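Local coordinates for protein CCN family member 3 (Rattus norvegicus, PDB 5NB8) that acts as a secreted matricellular signalling protein, binding integrins and membrane receptors such as NOTCH1 to regulate proliferation, adhesion, migration and differentiation, at residues C23-T28 / C40-L45. Numbering follows the deposited sequence.
Sequences CQYHCT and CQLDVL. With IMD (imidazole), chain F.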
ATOM      1  N   CYS A  23       2.170   6.210  -2.937  1.00 34.24           N
ATOM      2  CA  CYS A  23       3.475   5.852  -2.376  1.00 32.23           C
ATOM      3  C   CYS A  23       3.426   4.611  -1.494  1.00 35.74           C
ATOM      4  O   CYS A  23       4.477   4.026  -1.206  1.00 36.66           O
ATOM      5  CB  CYS A  23       4.046   7.034  -1.575  1.00 44.55           C
ATOM      6  SG  CYS A  23       3.154   7.365  -0.028  1.00 49.75           S
ATOM      7  N   GLN A  24       2.241   4.181  -1.074  1.00 34.13           N
ATOM      8  CA  GLN A  24       2.115   3.072  -0.143  1.00 32.41           C
ATOM      9  C   GLN A  24       2.031   1.704  -0.815  1.00 38.36           C
ATOM     10  O   GLN A  24       2.133   0.688  -0.117  1.00 40.82           O
ATOM     11  CB  GLN A  24       0.885   3.288   0.743  1.00 34.94           C
ATOM     12  CG  GLN A  24       0.986   4.580   1.578  1.00 40.80           C
ATOM     13  CD  GLN A  24       0.005   4.605   2.721  1.00 45.83           C
ATOM     14  OE1 GLN A  24      -0.865   3.743   2.810  1.00 56.76           O
ATOM     15  NE2 GLN A  24       0.146   5.583   3.615  1.00 55.13           N
ATOM     16  N   TYR A  25       1.854   1.631  -2.135  1.00 32.48           N
ATOM     17  CA  TYR A  25       1.645   0.333  -2.778  1.00 37.28           C
ATOM     18  C   TYR A  25       2.419   0.211  -4.084  1.00 37.74           C
ATOM     19  O   TYR A  25       2.646   1.194  -4.790  1.00 36.56           O
ATOM     20  CB  TYR A  25       0.155   0.081  -3.026  1.00 33.50           C
ATOM     21  CG  TYR A  25      -0.516  -0.451  -1.789  1.00 38.68           C
ATOM     22  CD1 TYR A  25      -1.057   0.408  -0.845  1.00 43.16           C
ATOM     23  CD2 TYR A  25      -0.572  -1.813  -1.545  1.00 37.49           C
ATOM     24  CE1 TYR A  25      -1.661  -0.079   0.305  1.00 47.61           C
ATOM     25  CE2 TYR A  25      -1.163  -2.308  -0.395  1.00 47.54           C
ATOM     26  CZ  TYR A  25      -1.704  -1.428   0.528  1.00 48.92           C
ATOM     27  OH  TYR A  25      -2.297  -1.913   1.667  1.00 61.27           O
ATOM     28  N   HIS A  26       2.827  -1.021  -4.389  1.00 39.49           N
ATOM     29  CA  HIS A  26       3.495  -1.371  -5.637  1.00 36.11           C
ATOM     30  C   HIS A  26       2.664  -2.455  -6.311  1.00 33.76           C
ATOM     31  O   HIS A  26       2.419  -3.504  -5.708  1.00 32.19           O
ATOM     32  CB  HIS A  26       4.918  -1.861  -5.369  1.00 47.69           C
ATOM     33  CG  HIS A  26       5.677  -2.258  -6.596  1.00 69.29           C
ATOM     34  ND1 HIS A  26       6.227  -1.337  -7.460  1.00 76.39           N
ATOM     35  CD2 HIS A  26       5.998  -3.477  -7.092  1.00 76.66           C
ATOM     36  CE1 HIS A  26       6.842  -1.971  -8.444  1.00 77.66           C
ATOM     37  NE2 HIS A  26       6.719  -3.271  -8.243  1.00 76.06           N
ATOM     38  N   CYS A  27       2.238  -2.207  -7.552  1.00 32.61           N
ATOM     39  CA  CYS A  27       1.287  -3.066  -8.245  1.00 36.63           C
ATOM     40  C   CYS A  27       1.887  -3.611  -9.530  1.00 35.16           C
ATOM     41  O   CYS A  27       2.689  -2.950 -10.192  1.00 34.81           O
ATOM     42  CB  CYS A  27      -0.017  -2.319  -8.577  1.00 38.23           C
ATOM     43  SG  CYS A  27      -0.885  -1.653  -7.109  1.00 36.76           S
ATOM     44  N   THR A  28       1.466  -4.824  -9.884  1.00 29.26           N
ATOM     45  CA  THR A  28       1.890  -5.472 -11.121  1.00 32.58           C
ATOM     46  C   THR A  28       0.668  -6.011 -11.848  1.00 33.46           C
ATOM     47  O   THR A  28      -0.208  -6.625 -11.235  1.00 33.96           O
ATOM     48  CB  THR A  28       2.874  -6.614 -10.838  1.00 41.80           C
ATOM     49  OG1 THR A  28       4.024  -6.083 -10.168  1.00 45.13           O
ATOM     50  CG2 THR A  28       3.321  -7.322 -12.156  1.00 41.71           C
ATOM     51  N   CYS A  40       4.719  -0.061   3.077  1.00 37.84           N
ATOM     52  CA  CYS A  40       4.856   0.300   4.483  1.00 41.87           C
ATOM     53  C   CYS A  40       4.886  -0.963   5.341  1.00 41.19           C
ATOM     54  O   CYS A  40       4.602  -2.070   4.872  1.00 35.82           O
ATOM     55  CB  CYS A  40       3.710   1.222   4.913  1.00 38.77           C
ATOM     56  SG  CYS A  40       3.609   2.797   3.998  1.00 37.43           S
ATOM     57  N   GLN A  41       5.244  -0.791   6.612  1.00 34.62           N
ATOM     58  CA  GLN A  41       5.200  -1.876   7.590  1.00 39.18           C
ATOM     59  C   GLN A  41       3.823  -1.902   8.226  1.00 44.52           C
ATOM     60  O   GLN A  41       3.503  -1.043   9.056  1.00 40.77           O
ATOM     61  CB  GLN A  41       6.245  -1.694   8.682  1.00 44.60           C
ATOM     62  CG  GLN A  41       7.606  -2.197   8.385  1.00 43.48           C
ATOM     63  CD  GLN A  41       8.511  -2.109   9.607  1.00 42.72           C
ATOM     64  OE1 GLN A  41       8.374  -2.868  10.576  1.00 40.33           O
ATOM     65  NE2 GLN A  41       9.453  -1.181   9.556  1.00 36.01           N
ATOM     66  N   LEU A  42       3.010  -2.891   7.865  1.00 34.13           N
ATOM     67  CA  LEU A  42       1.693  -3.022   8.480  1.00 33.97           C
ATOM     68  C   LEU A  42       1.838  -3.757   9.812  1.00 45.98           C
ATOM     69  O   LEU A  42       1.319  -4.853  10.015  1.00 52.49           O
ATOM     70  CB  LEU A  42       0.719  -3.714   7.529  1.00 33.98           C
ATOM     71  CG  LEU A  42       0.640  -2.944   6.196  1.00 42.47           C
ATOM     72  CD1 LEU A  42      -0.459  -3.434   5.282  1.00 44.36           C
ATOM     73  CD2 LEU A  42       0.466  -1.465   6.465  1.00 46.26           C
ATOM     74  N   ASP A  43       2.587  -3.131  10.727  1.00 44.37           N
ATOM     75  CA  ASP A  43       2.889  -3.784  11.988  1.00 38.28           C
ATOM     76  C   ASP A  43       1.799  -3.503  13.014  1.00 37.91           C
ATOM     77  O   ASP A  43       0.783  -2.862  12.737  1.00 45.95           O
ATOM     78  CB  ASP A  43       4.258  -3.366  12.511  1.00 36.44           C
ATOM     79  CG  ASP A  43       4.353  -1.875  12.803  1.00 38.49           C
ATOM     80  OD1 ASP A  43       3.441  -1.113  12.441  1.00 39.08           O
ATOM     81  OD2 ASP A  43       5.353  -1.477  13.411  1.00 46.70           O
ATOM     82  N   VAL A  44       2.008  -4.019  14.219  1.00 40.10           N
ATOM     83  CA  VAL A  44       1.013  -4.009  15.277  1.00 31.82           C
ATOM     84  C   VAL A  44       1.688  -3.481  16.534  1.00 35.61           C
ATOM     85  O   VAL A  44       2.854  -3.788  16.797  1.00 39.94           O
ATOM     86  CB  VAL A  44       0.435  -5.423  15.502  1.00 39.87           C
ATOM     87  CG1 VAL A  44      -0.510  -5.437  16.670  1.00 39.86           C
ATOM     88  CG2 VAL A  44      -0.271  -5.929  14.233  1.00 40.08           C
ATOM     89  N   LEU A  45       0.970  -2.663  17.292  1.00 39.44           N
ATOM     90  CA  LEU A  45       1.474  -2.128  18.551  1.00 35.50           C
ATOM     91  C   LEU A  45       0.334  -2.174  19.551  1.00 33.00           C
ATOM     92  O   LEU A  45      -0.711  -1.558  19.328  1.00 38.71           O
ATOM     93  CB  LEU A  45       2.004  -0.698  18.389  1.00 33.71           C
ATOM     94  CG  LEU A  45       2.659  -0.120  19.658  1.00 37.41           C
ATOM     95  CD1 LEU A  45       3.965  -0.845  19.943  1.00 39.70           C
ATOM     96  CD2 LEU A  45       2.909   1.377  19.563  1.00 35.43           C
TER
HETATM   97  N1  IMD F 202       6.511   2.555  10.556  1.00107.45           N
HETATM   98  C2  IMD F 202       5.300   2.211  11.038  1.00107.50           C
HETATM   99  N3  IMD F 202       5.452   1.214  11.934  1.00105.90           N
HETATM  100  C4  IMD F 202       6.765   0.922  12.018  1.00105.82           C
HETATM  101  C5  IMD F 202       7.433   1.770  11.147  1.00106.31           C
HETATM  102  O   HOH W   1       1.777   0.068   2.651  1.00 34.48           O
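Gln24 and Cys40 meet at the waist of this von Willebrand factor C domain, a worked example of how, in a small disulfide-rich module, a slight touch between two segments is supplemented by one bridging water and by flanking disulfides. Cys23, just before Gln24, makes no direct contact with 40-45, but its disulfide to Cys63 and that of Cys40 to Cys64 tie both segments to the same part of the chain. Gln24 supplies the main touch: its CG lies 4.0 Å from Cys40 SG, brought alongside by a chi1 of -61° that turns CG opposite the carbonyl carbon. Beyond CG the chain runs on extended, and its amide NE2 hydrogen-bonds to Glu65 OE2 and Cys63 O, so the methylene that meets the sulfur belongs to an arm anchored at its far end. The main chains have no direct hydrogen bond; one water spans them, donating to Gln24 O at 2.9 Å and accepting from Cys40 N at 3.0 Å. The same water stands 4.1 Å over one face of the Tyr25 ring, displaced to its margin. Tyr25 then extends its hydroxyl toward Leu42, a loose approach of 4.3 Å from OH to CD1, with Leu42 at the centre of an inverse gamma turn. From Tyr25 onward the chain becomes the middle strand, 25-30, of an antiparallel sheet between strands 18-19 and 33-38, whereas 40-45 leads away toward the antiparallel pair of strands 54-57 and 66-69, where Asp43 OD1 forms a salt bridge with Lys56 and accepts a hydrogen bond from Trp67 NE1.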